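Local structure of light harvesting complex 1 Protein W (Rhodopseudomonas palustris, 6Z5S) at residues F79-L82 and F83-P86. The protein is a subunit of the light-harvesting 1 antenna that contacts bacteriochlorophyll a and spirilloxanthin and probably interrupts the ring around the reaction centre, giving quinones a way through. Sequence-based numbering, arbitrary orientation.
Sequences FGTL and FVGP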
loop_
_atom_site.group_PDB
_atom_site.type_symbol
_atom_site.label_atom_id
_atom_site.label_comp_id
_atom_site.label_asym_id
_atom_site.label_seq_id
_atom_site.Cartn_x
_atom_site.Cartn_y
_atom_site.Cartn_z
ATOM N N PHE A 79 20.610 -40.019 5.217
ATOM C CA PHE A 79 20.295 -38.647 4.847
ATOM C C PHE A 79 21.451 -37.711 5.167
ATOM O O PHE A 79 21.776 -36.826 4.368
ATOM C CB PHE A 79 19.023 -38.195 5.555
ATOM C CG PHE A 79 18.547 -36.851 5.123
ATOM C CD1 PHE A 79 18.411 -36.557 3.782
ATOM C CD2 PHE A 79 18.234 -35.881 6.051
ATOM C CE1 PHE A 79 17.974 -35.323 3.375
ATOM C CE2 PHE A 79 17.792 -34.645 5.649
ATOM C CZ PHE A 79 17.663 -34.364 4.311
ATOM N N GLY A 80 22.075 -37.878 6.332
ATOM C CA GLY A 80 23.244 -37.076 6.643
ATOM C C GLY A 80 24.422 -37.396 5.750
ATOM O O GLY A 80 25.261 -36.533 5.483
ATOM N N THR A 81 24.495 -38.631 5.265
ATOM C CA THR A 81 25.554 -39.007 4.345
ATOM C C THR A 81 25.359 -38.346 2.991
ATOM O O THR A 81 26.329 -37.935 2.341
ATOM C CB THR A 81 25.578 -40.520 4.205
ATOM O OG1 THR A 81 25.744 -41.114 5.496
ATOM C CG2 THR A 81 26.709 -40.913 3.363
ATOM N N LEU A 82 24.102 -38.244 2.555
ATOM C CA LEU A 82 23.774 -37.526 1.330
ATOM C C LEU A 82 24.358 -36.122 1.324
ATOM O O LEU A 82 24.590 -35.550 0.254
ATOM C CB LEU A 82 22.256 -37.462 1.161
ATOM C CG LEU A 82 21.694 -37.462 -0.254
ATOM C CD1 LEU A 82 22.089 -38.729 -0.977
ATOM C CD2 LEU A 82 20.189 -37.326 -0.208
ATOM N N PHE A 83 24.602 -35.554 2.504
ATOM C CA PHE A 83 25.223 -34.244 2.645
ATOM C C PHE A 83 26.721 -34.319 2.899
ATOM O O PHE A 83 27.471 -33.489 2.379
ATOM C CB PHE A 83 24.563 -33.465 3.783
ATOM C CG PHE A 83 23.282 -32.794 3.395
ATOM C CD1 PHE A 83 23.290 -31.530 2.835
ATOM C CD2 PHE A 83 22.068 -33.425 3.594
ATOM C CE1 PHE A 83 22.110 -30.908 2.481
ATOM C CE2 PHE A 83 20.886 -32.812 3.241
ATOM C CZ PHE A 83 20.906 -31.551 2.682
ATOM N N VAL A 84 27.178 -35.292 3.692
ATOM C CA VAL A 84 28.594 -35.354 4.034
ATOM C C VAL A 84 29.440 -35.789 2.849
ATOM O O VAL A 84 30.646 -35.528 2.827
ATOM C CB VAL A 84 28.844 -36.292 5.231
ATOM C CG1 VAL A 84 28.900 -37.737 4.781
ATOM C CG2 VAL A 84 30.124 -35.913 5.941
ATOM N N GLY A 85 28.847 -36.451 1.862
ATOM C CA GLY A 85 29.566 -36.796 0.658
ATOM C C GLY A 85 30.134 -35.585 -0.061
ATOM O O GLY A 85 31.353 -35.437 -0.207
ATOM N N PRO A 86 29.254 -34.694 -0.528
ATOM C CA PRO A 86 29.731 -33.553 -1.325
ATOM C C PRO A 86 30.688 -32.632 -0.592
ATOM O O PRO A 86 31.624 -32.120 -1.214
ATOM C CB PRO A 86 28.432 -32.830 -1.701
ATOM C CG PRO A 86 27.394 -33.875 -1.640
ATOM C CD PRO A 86 27.784 -34.775 -0.520
#
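Phe83 turns the edge of its ring toward the face of Phe79, one helical turn earlier on helix 67-89. This is a T-shaped stack: the centroids are 5.5 Å apart and the planes stand at 87°. The two side chains run side by side in the same direction, and the touching is done by Phe83 CE2, 3.7 Å from Phe79 CZ. Phe79 CG lies anti to the backbone N (chi1 -174°) and Phe83 CG anti to its carbonyl carbon, which brings the two rings together nearly at right angles. At the edge of the Phe83 ring, CD2 lies 3.5 Å from Phe79 O, which sits in the ring plane.

In the backbone next to the pair, Gly80 O accepts two N-H groups. Val84 N lies 2.9 Å from Gly80 O, in the carbonyl plane; the bond from Phe83 N is longer and more bent, its donor well above that plane. Thr81 O takes Gly85 N at 3.0 Å, and Val84 CG1 packs 3.6 Å from Thr81 O. The hydroxyl of Thr81 bonds back to Pro77 O, while its side chain meets Ala11 and Thr15 of helix 10-24.

Leu82 points elsewhere, onto Met41 and Pro45 of helix 37-57. The Leu82 carbonyl breaks the pattern: Pro86 has no N-H to offer, and Leu82 O meets Pro86 CD at 3.4 Å instead. The regular bonding is thus interrupted at Pro86, where this predicted transmembrane helix kinks, while Phe79, with the Phe83 edge laid against its ring, and Leu82 line the bacteriochlorophyll a pocket.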